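Local coordinates for alpha-1,3-glucanase (Streptomyces thermodiastaticus, PDB 7C7D), which probably hydrolyses internal alpha-1,3-glucosidic linkages of alpha-1,3-glucan, as a thermostable glycoside hydrolase of family GH87, at residues S146-G151 / T158-D163; G295-R300 / D349-G354; G528-Q533 / G551-Y556. One frame throughout, in Å; residues are numbered along the deposited sequence.

Interaction 1: residues S146-G151 / T158-D163; sequences SYVDTG and THHFYD
Val148 and His159 pair through both of their backbone amides. Val148 N donates to His159 O at 2.8 Å, nearly straight at 175°, and His159 N returns a bond to Val148 O. This single antiparallel bridge is the tight part. The His159 imidazole folds back over its partner, with CG between its own backbone N and carbonyl carbon (chi1 55°). One ring face therefore lies over Val148 O, while CE1 meets Thr150 OG1 edge-on at 3.2 Å. ND1 is held by Lys157 O. Replacing His159 by an alanine would probably leave Lys157 O without this donor and open a gap beside Thr150 and over Val148 O. The bridge ties the two arms of the loop between strands 133-142 and 163-169, in the alpha-1,3-glucanase catalytic domain D1. Further along, Tyr147 N bonds to His160 O, and Ser146 OG donates to Tyr162 O at 3.0 Å from well above the carbonyl plane. Val148 CG2 packs on His160 CB. The Tyr147 and Phe161 rings meet obliquely, planes at 49°, while Tyr147 OH reaches Val118 O. At the looser end, Asp149 is exposed. There Thr158 OG1 donates to the syn lone pair of Asp149 OD1 at 2.6 Å.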
ATOM      1  N   SER A 146       0.858  15.300   7.039  1.00 12.97           N
ATOM      2  CA  SER A 146       1.022  14.293   8.072  1.00 12.41           C
ATOM      3  C   SER A 146       0.163  14.639   9.283  1.00 13.39           C
ATOM      4  O   SER A 146      -0.419  15.723   9.370  1.00 15.05           O
ATOM      5  CB  SER A 146       2.498  14.197   8.481  1.00 13.11           C
ATOM      6  OG  SER A 146       3.310  13.813   7.379  1.00 13.57           O
ATOM      7  N   TYR A 147       0.095  13.694  10.229  1.00 13.49           N
ATOM      8  CA  TYR A 147      -0.628  13.852  11.491  1.00 13.57           C
ATOM      9  C   TYR A 147      -2.132  13.919  11.254  1.00 14.40           C
ATOM     10  O   TYR A 147      -2.755  14.989  11.326  1.00 17.90           O
ATOM     11  CB  TYR A 147      -0.108  15.042  12.309  1.00 14.98           C
ATOM     12  CG  TYR A 147       1.373  14.942  12.587  1.00 14.61           C
ATOM     13  CD1 TYR A 147       1.850  14.224  13.675  1.00 15.85           C
ATOM     14  CD2 TYR A 147       2.296  15.543  11.746  1.00 14.94           C
ATOM     15  CE1 TYR A 147       3.214  14.116  13.924  1.00 16.45           C
ATOM     16  CE2 TYR A 147       3.655  15.437  11.980  1.00 14.93           C
ATOM     17  CZ  TYR A 147       4.106  14.734  13.075  1.00 14.82           C
ATOM     18  OH  TYR A 147       5.452  14.621  13.315  1.00 17.37           O
ATOM     19  N   VAL A 148      -2.707  12.758  10.966  1.00 13.99           N
ATOM     20  CA  VAL A 148      -4.089  12.611  10.539  1.00 14.97           C
ATOM     21  C   VAL A 148      -4.861  11.925  11.653  1.00 15.74           C
ATOM     22  O   VAL A 148      -4.440  10.875  12.157  1.00 16.93           O
ATOM     23  CB  VAL A 148      -4.162  11.790   9.238  1.00 15.42           C
ATOM     24  CG1 VAL A 148      -5.601  11.484   8.867  1.00 17.95           C
ATOM     25  CG2 VAL A 148      -3.443  12.515   8.110  1.00 17.04           C
ATOM     26  N   ASP A 149      -5.995  12.508  12.025  1.00 17.53           N
ATOM     27  CA  ASP A 149      -6.919  11.911  12.973  1.00 21.85           C
ATOM     28  C   ASP A 149      -8.111  11.331  12.224  1.00 21.77           C
ATOM     29  O   ASP A 149      -8.622  11.940  11.277  1.00 22.78           O
ATOM     30  CB  ASP A 149      -7.435  12.967  13.950  1.00 28.49           C
ATOM     31  CG  ASP A 149      -6.449  13.276  15.050  1.00 35.72           C
ATOM     32  OD1 ASP A 149      -5.584  12.423  15.328  1.00 37.17           O
ATOM     33  OD2 ASP A 149      -6.548  14.372  15.641  1.00 39.47           O
ATOM     34  N   THR A 150      -8.547  10.146  12.654  1.00 20.75           N
ATOM     35  CA  THR A 150      -9.773   9.520  12.158  1.00 21.68           C
ATOM     36  C   THR A 150     -10.555   8.998  13.368  1.00 24.07           C
ATOM     37  O   THR A 150     -10.629   7.792  13.607  1.00 23.66           O
ATOM     38  CB  THR A 150      -9.472   8.402  11.152  1.00 20.81           C
ATOM     39  OG1 THR A 150      -8.664   7.395  11.775  1.00 19.66           O
ATOM     40  CG2 THR A 150      -8.744   8.943   9.921  1.00 21.56           C
ATOM     41  N   GLY A 151     -11.140   9.925  14.132  1.00 26.55           N
ATOM     42  CA  GLY A 151     -11.827   9.564  15.361  1.00 28.39           C
ATOM     43  C   GLY A 151     -13.037   8.674  15.167  1.00 28.95           C
ATOM     44  O   GLY A 151     -13.476   8.022  16.122  1.00 30.44           O
ATOM     45  N   THR A 158      -4.049   8.962  16.312  1.00 18.68           N
ATOM     46  CA  THR A 158      -3.383   9.852  15.369  1.00 17.55           C
ATOM     47  C   THR A 158      -2.299   9.080  14.637  1.00 14.91           C
ATOM     48  O   THR A 158      -1.573   8.276  15.234  1.00 14.97           O
ATOM     49  CB  THR A 158      -2.739  11.036  16.091  1.00 19.42           C
ATOM     50  OG1 THR A 158      -3.697  11.657  16.950  1.00 22.11           O
ATOM     51  CG2 THR A 158      -2.241  12.062  15.075  1.00 19.55           C
ATOM     52  N   HIS A 159      -2.207   9.302  13.332  1.00 13.60           N
ATOM     53  CA  HIS A 159      -1.355   8.454  12.512  1.00 12.62           C
ATOM     54  C   HIS A 159      -0.827   9.272  11.339  1.00 11.69           C
ATOM     55  O   HIS A 159      -1.009  10.490  11.273  1.00 12.29           O
ATOM     56  CB  HIS A 159      -2.095   7.173  12.090  1.00 12.45           C
ATOM     57  CG  HIS A 159      -3.398   7.420  11.393  1.00 12.74           C
ATOM     58  ND1 HIS A 159      -4.578   7.635  12.073  1.00 14.14           N
ATOM     59  CD2 HIS A 159      -3.708   7.475  10.075  1.00 12.69           C
ATOM     60  CE1 HIS A 159      -5.558   7.810  11.204  1.00 14.17           C
ATOM     61  NE2 HIS A 159      -5.059   7.715   9.984  1.00 13.07           N
ATOM     62  N   HIS A 160      -0.150   8.592  10.413  1.00 11.48           N
ATOM     63  CA  HIS A 160       0.333   9.228   9.188  1.00 11.88           C
ATOM     64  C   HIS A 160       1.420  10.263   9.499  1.00 11.59           C
ATOM     65  O   HIS A 160       1.358  11.408   9.050  1.00 12.53           O
ATOM     66  CB  HIS A 160      -0.838   9.849   8.413  1.00 11.95           C
ATOM     67  CG  HIS A 160      -0.670   9.869   6.929  1.00 11.35           C
ATOM     68  ND1 HIS A 160      -0.752   8.736   6.145  1.00 11.68           N
ATOM     69  CD2 HIS A 160      -0.479  10.904   6.077  1.00 12.20           C
ATOM     70  CE1 HIS A 160      -0.595   9.074   4.877  1.00 11.78           C
ATOM     71  NE2 HIS A 160      -0.432  10.384   4.808  1.00 12.16           N
ATOM     72  N   PHE A 161       2.416   9.853  10.291  1.00 12.00           N
ATOM     73  CA  PHE A 161       3.447  10.781  10.751  1.00 12.39           C
ATOM     74  C   PHE A 161       4.472  11.104   9.678  1.00 11.99           C
ATOM     75  O   PHE A 161       5.123  12.155   9.747  1.00 12.95           O
ATOM     76  CB  PHE A 161       4.195  10.187  11.942  1.00 13.48           C
ATOM     77  CG  PHE A 161       3.297   9.705  13.039  1.00 13.28           C
ATOM     78  CD1 PHE A 161       2.296  10.520  13.546  1.00 15.51           C
ATOM     79  CD2 PHE A 161       3.453   8.434  13.567  1.00 14.89           C
ATOM     80  CE1 PHE A 161       1.472  10.069  14.560  1.00 17.30           C
ATOM     81  CE2 PHE A 161       2.628   7.980  14.568  1.00 16.52           C
ATOM     82  CZ  PHE A 161       1.637   8.800  15.070  1.00 17.75           C
ATOM     83  N   TYR A 162       4.665  10.208   8.717  1.00 11.84           N
ATOM     84  CA  TYR A 162       5.715  10.343   7.724  1.00 12.06           C
ATOM     85  C   TYR A 162       5.151  10.909   6.429  1.00 11.90           C
ATOM     86  O   TYR A 162       3.943  11.103   6.271  1.00 12.60           O
ATOM     87  CB  TYR A 162       6.418   8.987   7.487  1.00 12.91           C
ATOM     88  CG  TYR A 162       7.192   8.504   8.702  1.00 12.28           C
ATOM     89  CD1 TYR A 162       6.551   7.825   9.730  1.00 12.58           C
ATOM     90  CD2 TYR A 162       8.562   8.755   8.828  1.00 12.14           C
ATOM     91  CE1 TYR A 162       7.244   7.405  10.852  1.00 12.97           C
ATOM     92  CE2 TYR A 162       9.265   8.354   9.952  1.00 12.82           C
ATOM     93  CZ  TYR A 162       8.597   7.676  10.958  1.00 12.46           C
ATOM     94  OH  TYR A 162       9.292   7.277  12.075  1.00 13.79           O
ATOM     95  N   ASP A 163       6.058  11.165   5.495  1.00 11.66           N
ATOM     96  CA  ASP A 163       5.773  11.763   4.204  1.00 12.39           C
ATOM     97  C   ASP A 163       6.960  11.411   3.323  1.00 11.64           C
ATOM     98  O   ASP A 163       8.017  11.021   3.822  1.00 12.72           O
ATOM     99  CB  ASP A 163       5.654  13.283   4.366  1.00 13.10           C
ATOM    100  CG  ASP A 163       5.205  13.971   3.115  1.00 14.64           C
ATOM    101  OD1 ASP A 163       4.233  13.489   2.506  1.00 16.01           O
ATOM    102  OD2 ASP A 163       5.820  15.009   2.760  1.00 14.99           O
TER

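Interaction 2: residues G295-R300 / D349-G354; sequences GEVTER and DTTADG
Thr351 and Glu299 make the direct polar link between the two loops. Thr351 OG1 donates to Glu299 O at 2.9 Å, coming from above the carbonyl plane and not along a lone pair. The hydroxyl sits between the Thr351 backbone N and carbonyl carbon (chi1 60°), which turns it to this carbonyl. Val297 CG1 touches the same hydroxyl oxygen at 3.8 Å. Arg300 runs alongside the second loop. Its chain is extended from CG to NE, so CD passes Thr351 O at 3.5 Å and the guanidinium reaches Ala352. The Ala352 methyl lies over the centre of one guanidinium face, 3.7 Å above its plane.

Water fills in around this shell. One water donates to Thr351 O at 2.7 Å and accepts a weak bond from Arg300 NH1. A second donates to Asp353 OD1 and takes a weak bond from Arg300 NH2. Two salt bridges fix the guanidinium more firmly: NH1 to Asp376 and NE to Asp302. Within the second loop, Thr350 OG1 donates to Ala352 O at 2.9 Å and also bonds Gln374.

Both loops belong to the pectate lyase-like parallel beta-helix. Residues 295-300 lead from strand 292-294 toward strand 309-311, and residues 349-354 join strand 341-348 to strand 355-357.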
ATOM      1  N   GLY A 295      -1.694  15.717  -5.012  1.00 12.08           N
ATOM      2  CA  GLY A 295      -2.729  16.552  -4.447  1.00 13.46           C
ATOM      3  C   GLY A 295      -2.221  17.379  -3.285  1.00 12.92           C
ATOM      4  O   GLY A 295      -1.018  17.512  -3.044  1.00 13.59           O
ATOM      5  N   GLU A 296      -3.177  17.962  -2.561  1.00 13.39           N
ATOM      6  CA  GLU A 296      -2.909  18.734  -1.354  1.00 14.37           C
ATOM      7  C   GLU A 296      -3.769  18.224  -0.206  1.00 14.67           C
ATOM      8  O   GLU A 296      -4.121  18.977   0.702  1.00 16.41           O
ATOM      9  CB  GLU A 296      -3.118  20.231  -1.588  1.00 16.80           C
ATOM     10  CG  GLU A 296      -2.182  20.813  -2.635  1.00 17.92           C
ATOM     11  CD  GLU A 296      -0.719  20.816  -2.203  1.00 19.03           C
ATOM     12  OE1 GLU A 296      -0.453  20.891  -0.984  1.00 20.52           O
ATOM     13  OE2 GLU A 296       0.169  20.745  -3.082  1.00 20.27           O
ATOM     14  N   VAL A 297      -4.101  16.939  -0.232  1.00 13.13           N
ATOM     15  CA  VAL A 297      -4.994  16.362   0.764  1.00 12.94           C
ATOM     16  C   VAL A 297      -4.221  16.148   2.058  1.00 14.05           C
ATOM     17  O   VAL A 297      -3.151  15.520   2.065  1.00 15.36           O
ATOM     18  CB  VAL A 297      -5.602  15.049   0.244  1.00 12.77           C
ATOM     19  CG1 VAL A 297      -6.451  14.397   1.319  1.00 14.03           C
ATOM     20  CG2 VAL A 297      -6.426  15.316  -1.013  1.00 13.17           C
ATOM     21  N   THR A 298      -4.746  16.690   3.153  1.00 14.68           N
ATOM     22  CA  THR A 298      -4.097  16.600   4.453  1.00 17.06           C
ATOM     23  C   THR A 298      -4.975  15.920   5.490  1.00 17.69           C
ATOM     24  O   THR A 298      -4.578  15.814   6.656  1.00 19.81           O
ATOM     25  CB  THR A 298      -3.694  17.994   4.950  1.00 20.27           C
ATOM     26  OG1 THR A 298      -4.876  18.721   5.288  1.00 22.45           O
ATOM     27  CG2 THR A 298      -2.940  18.760   3.869  1.00 21.49           C
ATOM     28  N   GLU A 299      -6.153  15.450   5.101  1.00 16.33           N
ATOM     29  CA  GLU A 299      -7.084  14.850   6.038  1.00 17.17           C
ATOM     30  C   GLU A 299      -7.845  13.763   5.302  1.00 15.57           C
ATOM     31  O   GLU A 299      -7.728  13.612   4.086  1.00 15.05           O
ATOM     32  CB  GLU A 299      -8.051  15.894   6.587  1.00 22.67           C
ATOM     33  CG  GLU A 299      -8.838  16.576   5.501  1.00 29.33           C
ATOM     34  CD  GLU A 299      -9.358  17.924   5.923  1.00 34.49           C
ATOM     35  OE1 GLU A 299      -9.616  18.122   7.130  1.00 36.28           O
ATOM     36  OE2 GLU A 299      -9.499  18.788   5.040  1.00 37.61           O
ATOM     37  N   ARG A 300      -8.645  13.015   6.051  1.00 15.75           N
ATOM     38  CA  ARG A 300      -9.493  11.978   5.484  1.00 15.88           C
ATOM     39  C   ARG A 300     -10.945  12.394   5.672  1.00 16.04           C
ATOM     40  O   ARG A 300     -11.469  12.353   6.791  1.00 17.80           O
ATOM     41  CB  ARG A 300      -9.210  10.629   6.134  1.00 16.32           C
ATOM     42  CG  ARG A 300     -10.015   9.518   5.523  1.00 17.29           C
ATOM     43  CD  ARG A 300      -9.708   8.229   6.203  1.00 18.49           C
ATOM     44  NE  ARG A 300     -10.561   7.167   5.706  1.00 19.34           N
ATOM     45  CZ  ARG A 300     -10.314   5.880   5.904  1.00 20.13           C
ATOM     46  NH1 ARG A 300      -9.240   5.514   6.590  1.00 19.69           N
ATOM     47  NH2 ARG A 300     -11.137   4.970   5.414  1.00 22.67           N
ATOM     48  N   ASP A 349       1.711   8.212   0.337  1.00 11.05           N
ATOM     49  CA  ASP A 349       1.181   9.270   1.199  1.00 10.57           C
ATOM     50  C   ASP A 349      -0.277   9.596   0.848  1.00 10.69           C
ATOM     51  O   ASP A 349      -0.608  10.685   0.367  1.00 12.03           O
ATOM     52  CB  ASP A 349       2.031  10.548   1.108  1.00 12.21           C
ATOM     53  CG  ASP A 349       3.508  10.314   1.347  1.00 12.74           C
ATOM     54  OD1 ASP A 349       3.872   9.523   2.245  1.00 13.20           O
ATOM     55  OD2 ASP A 349       4.314  10.965   0.648  1.00 14.45           O
ATOM     56  N   THR A 350      -1.148   8.626   1.095  1.00 10.98           N
ATOM     57  CA  THR A 350      -2.575   8.825   0.899  1.00 11.24           C
ATOM     58  C   THR A 350      -3.267   8.709   2.248  1.00 10.94           C
ATOM     59  O   THR A 350      -2.862   7.909   3.089  1.00 11.80           O
ATOM     60  CB  THR A 350      -3.163   7.824  -0.122  1.00 12.08           C
ATOM     61  OG1 THR A 350      -2.953   6.478   0.324  1.00 12.28           O
ATOM     62  CG2 THR A 350      -2.510   7.987  -1.494  1.00 12.51           C
ATOM     63  N   THR A 351      -4.292   9.528   2.478  1.00 11.13           N
ATOM     64  CA  THR A 351      -4.917   9.490   3.796  1.00 11.60           C
ATOM     65  C   THR A 351      -5.900   8.339   3.963  1.00 11.49           C
ATOM     66  O   THR A 351      -6.346   8.086   5.088  1.00 12.77           O
ATOM     67  CB  THR A 351      -5.570  10.825   4.147  1.00 12.32           C
ATOM     68  OG1 THR A 351      -6.575  11.127   3.175  1.00 13.18           O
ATOM     69  CG2 THR A 351      -4.530  11.935   4.198  1.00 14.17           C
ATOM     70  N   ALA A 352      -6.224   7.625   2.887  1.00 11.39           N
ATOM     71  CA  ALA A 352      -7.006   6.400   2.972  1.00 11.76           C
ATOM     72  C   ALA A 352      -6.362   5.349   2.066  1.00 11.26           C
ATOM     73  O   ALA A 352      -5.132   5.324   1.935  1.00 11.63           O
ATOM     74  CB  ALA A 352      -8.482   6.653   2.642  1.00 13.14           C
ATOM     75  N   ASP A 353      -7.162   4.474   1.456  1.00 12.00           N
ATOM     76  CA  ASP A 353      -6.619   3.346   0.705  1.00 11.52           C
ATOM     77  C   ASP A 353      -5.774   3.808  -0.479  1.00 11.13           C
ATOM     78  O   ASP A 353      -6.004   4.865  -1.072  1.00 12.26           O
ATOM     79  CB  ASP A 353      -7.760   2.494   0.132  1.00 12.21           C
ATOM     80  CG  ASP A 353      -8.520   1.686   1.178  1.00 15.19           C
ATOM     81  OD1 ASP A 353      -8.382   1.917   2.392  1.00 18.94           O
ATOM     82  OD2 ASP A 353      -9.279   0.792   0.758  1.00 16.23           O
ATOM     83  N   GLY A 354      -4.829   2.958  -0.880  1.00 10.60           N
ATOM     84  CA  GLY A 354      -4.128   3.217  -2.126  1.00 10.87           C
ATOM     85  C   GLY A 354      -5.011   2.974  -3.336  1.00 10.36           C
ATOM     86  O   GLY A 354      -5.144   3.835  -4.215  1.00 11.37           O
TER
HETATM   87  O   HOH W   1      -6.515   7.256   7.663  1.00 15.71           O
HETATM   88  O   HOH W   2     -11.091   2.325   3.707  1.00 26.73           O

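Interaction 3: residues G528-Q533 / G551-Y556; sequences GTVVVQ and GAAGIY
Val530 pairs with Ala553 before a corner in the chain at Val531 and Gly554, and Val532 with Ile555 and Gln533 with Tyr556 after it, all in parallel. Val530, Ala553, Gln533 and Tyr556 point to one face, Val532 and Ile555 to the other. On the first face Val530 CG1, lying anti to its own carbonyl carbon (chi1 -62°), points across to the neighbouring coil and meets Ala553 CB and Tyr556 CB, each at 4.1 Å. The Tyr556 ring then leads away from Val530 and stacks on Trp588. On the second face Val532 CB faces Ile555 CG1 at 4.3 Å. At the corner, Val531 CB lies 3.4 Å from Gly554 O.

The backbones run in step, as between successive coils of a parallel beta-helix. Val532 N donates to Gly554 O, and Tyr556 N donates to Val532 O at 2.9 Å, almost straight at 173°. Before the corner, Thr529 O accepts a bond from Ala552 N at 2.8 Å and a weak one from Ala553 N.

Strand 553-557 is the outermost strand at this end of an 11-strand parallel sheet. Strand 530-534 lies between it and strand 502-505, and Val532 packs on Phe504 of the latter and Phe542 of strand 538-550.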
ATOM      1  N   GLY A 528       6.277 -14.169  16.776  1.00 14.33           N
ATOM      2  CA  GLY A 528       6.231 -13.759  18.171  1.00 15.05           C
ATOM      3  C   GLY A 528       5.404 -14.682  19.047  1.00 15.00           C
ATOM      4  O   GLY A 528       5.797 -15.002  20.175  1.00 16.14           O
ATOM      5  N   THR A 529       4.254 -15.134  18.546  1.00 14.27           N
ATOM      6  CA  THR A 529       3.397 -16.005  19.341  1.00 14.30           C
ATOM      7  C   THR A 529       3.234 -17.381  18.698  1.00 13.67           C
ATOM      8  O   THR A 529       4.038 -18.280  18.963  1.00 14.68           O
ATOM      9  CB  THR A 529       2.047 -15.337  19.640  1.00 14.80           C
ATOM     10  OG1 THR A 529       1.406 -14.970  18.416  1.00 13.59           O
ATOM     11  CG2 THR A 529       2.241 -14.082  20.499  1.00 17.15           C
ATOM     12  N   VAL A 530       2.219 -17.562  17.853  1.00 12.30           N
ATOM     13  CA  VAL A 530       1.869 -18.884  17.343  1.00 12.16           C
ATOM     14  C   VAL A 530       1.877 -18.897  15.821  1.00 11.52           C
ATOM     15  O   VAL A 530       1.579 -17.895  15.161  1.00 12.45           O
ATOM     16  CB  VAL A 530       0.515 -19.387  17.891  1.00 12.86           C
ATOM     17  CG1 VAL A 530       0.573 -19.529  19.404  1.00 14.65           C
ATOM     18  CG2 VAL A 530      -0.619 -18.445  17.487  1.00 13.63           C
ATOM     19  N   VAL A 531       2.190 -20.068  15.260  1.00 11.20           N
ATOM     20  CA  VAL A 531       2.105 -20.227  13.808  1.00 11.30           C
ATOM     21  C   VAL A 531       0.651 -20.205  13.341  1.00 11.32           C
ATOM     22  O   VAL A 531       0.329 -19.618  12.299  1.00 11.61           O
ATOM     23  CB  VAL A 531       2.860 -21.493  13.357  1.00 12.17           C
ATOM     24  CG1 VAL A 531       2.708 -21.696  11.857  1.00 13.70           C
ATOM     25  CG2 VAL A 531       4.328 -21.365  13.733  1.00 13.76           C
ATOM     26  N   VAL A 532      -0.248 -20.825  14.103  1.00 11.25           N
ATOM     27  CA  VAL A 532      -1.667 -20.886  13.777  1.00 11.55           C
ATOM     28  C   VAL A 532      -2.458 -20.391  14.980  1.00 11.64           C
ATOM     29  O   VAL A 532      -2.394 -20.989  16.063  1.00 12.92           O
ATOM     30  CB  VAL A 532      -2.128 -22.300  13.387  1.00 11.98           C
ATOM     31  CG1 VAL A 532      -3.637 -22.309  13.138  1.00 13.96           C
ATOM     32  CG2 VAL A 532      -1.384 -22.789  12.154  1.00 14.34           C
ATOM     33  N   GLN A 533      -3.209 -19.305  14.785  1.00 11.91           N
ATOM     34  CA  GLN A 533      -4.102 -18.743  15.791  1.00 12.15           C
ATOM     35  C   GLN A 533      -5.521 -19.039  15.306  1.00 12.31           C
ATOM     36  O   GLN A 533      -6.038 -18.347  14.426  1.00 12.80           O
ATOM     37  CB  GLN A 533      -3.841 -17.247  15.917  1.00 13.76           C
ATOM     38  CG  GLN A 533      -4.684 -16.525  16.953  1.00 15.20           C
ATOM     39  CD  GLN A 533      -4.353 -15.047  17.023  1.00 15.32           C
ATOM     40  OE1 GLN A 533      -3.187 -14.663  17.149  1.00 17.06           O
ATOM     41  NE2 GLN A 533      -5.375 -14.209  16.939  1.00 16.60           N
ATOM     42  N   GLY A 551       7.713 -18.278  19.008  1.00 17.22           N
ATOM     43  CA  GLY A 551       7.897 -17.764  20.354  1.00 18.09           C
ATOM     44  C   GLY A 551       7.079 -18.484  21.409  1.00 17.80           C
ATOM     45  O   GLY A 551       7.575 -18.749  22.508  1.00 20.62           O
ATOM     46  N   ALA A 552       5.816 -18.790  21.112  1.00 16.23           N
ATOM     47  CA  ALA A 552       4.913 -19.320  22.134  1.00 16.59           C
ATOM     48  C   ALA A 552       4.495 -20.764  21.899  1.00 16.01           C
ATOM     49  O   ALA A 552       4.620 -21.585  22.810  1.00 18.63           O
ATOM     50  CB  ALA A 552       3.679 -18.419  22.303  1.00 17.67           C
ATOM     51  N   ALA A 553       3.988 -21.096  20.713  1.00 14.74           N
ATOM     52  CA  ALA A 553       3.522 -22.447  20.425  1.00 14.05           C
ATOM     53  C   ALA A 553       3.240 -22.562  18.934  1.00 13.04           C
ATOM     54  O   ALA A 553       3.092 -21.560  18.232  1.00 13.83           O
ATOM     55  CB  ALA A 553       2.242 -22.785  21.196  1.00 15.90           C
ATOM     56  N   GLY A 554       3.133 -23.802  18.458  1.00 12.20           N
ATOM     57  CA  GLY A 554       2.708 -24.005  17.083  1.00 12.48           C
ATOM     58  C   GLY A 554       1.283 -23.539  16.841  1.00 12.31           C
ATOM     59  O   GLY A 554       1.016 -22.787  15.897  1.00 12.47           O
ATOM     60  N   ILE A 555       0.356 -23.969  17.700  1.00 12.54           N
ATOM     61  CA  ILE A 555      -1.077 -23.795  17.491  1.00 13.15           C
ATOM     62  C   ILE A 555      -1.718 -23.269  18.765  1.00 12.99           C
ATOM     63  O   ILE A 555      -1.482 -23.806  19.852  1.00 13.76           O
ATOM     64  CB  ILE A 555      -1.767 -25.122  17.119  1.00 16.60           C
ATOM     65  CG1 ILE A 555      -1.180 -25.745  15.855  1.00 18.04           C
ATOM     66  CG2 ILE A 555      -3.279 -24.927  16.978  1.00 19.85           C
ATOM     67  CD1 ILE A 555      -1.713 -27.137  15.590  1.00 20.44           C
ATOM     68  N   TYR A 556      -2.572 -22.265  18.612  1.00 12.64           N
ATOM     69  CA  TYR A 556      -3.549 -21.861  19.609  1.00 13.20           C
ATOM     70  C   TYR A 556      -4.906 -22.167  18.996  1.00 13.32           C
ATOM     71  O   TYR A 556      -5.242 -21.629  17.942  1.00 15.20           O
ATOM     72  CB  TYR A 556      -3.403 -20.364  19.878  1.00 15.41           C
ATOM     73  CG  TYR A 556      -4.373 -19.775  20.868  1.00 18.62           C
ATOM     74  CD1 TYR A 556      -4.105 -19.808  22.226  1.00 21.40           C
ATOM     75  CD2 TYR A 556      -5.531 -19.141  20.443  1.00 21.89           C
ATOM     76  CE1 TYR A 556      -4.975 -19.250  23.141  1.00 26.09           C
ATOM     77  CE2 TYR A 556      -6.411 -18.578  21.354  1.00 25.97           C
ATOM     78  CZ  TYR A 556      -6.126 -18.635  22.701  1.00 27.76           C
ATOM     79  OH  TYR A 556      -6.997 -18.083  23.613  1.00 32.24           O
TER

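Overall arrangement
Along the chain the three contacts follow one another in series. Interaction 1 belongs to the alpha-1,3-glucanase catalytic domain D1, and interaction 2 to the pectate lyase-like beta-helix. Their centres are about 10 Å apart and they touch. His160 CE1 lies 3.1 Å from Thr350 O, and Thr150 CG2 packs on Arg300 CD. Together they form part of the junction between the two regions. Asp163 and Asp349 bring their carboxylates close there, with His326 bonded to Asp163 and Gln325 to Asp349. Interaction 3 lies far along the beta-helix, its centre about 36 Å from that of interaction 2, on the opposite side of the chain's centre. It joins late coils of the beta-helix.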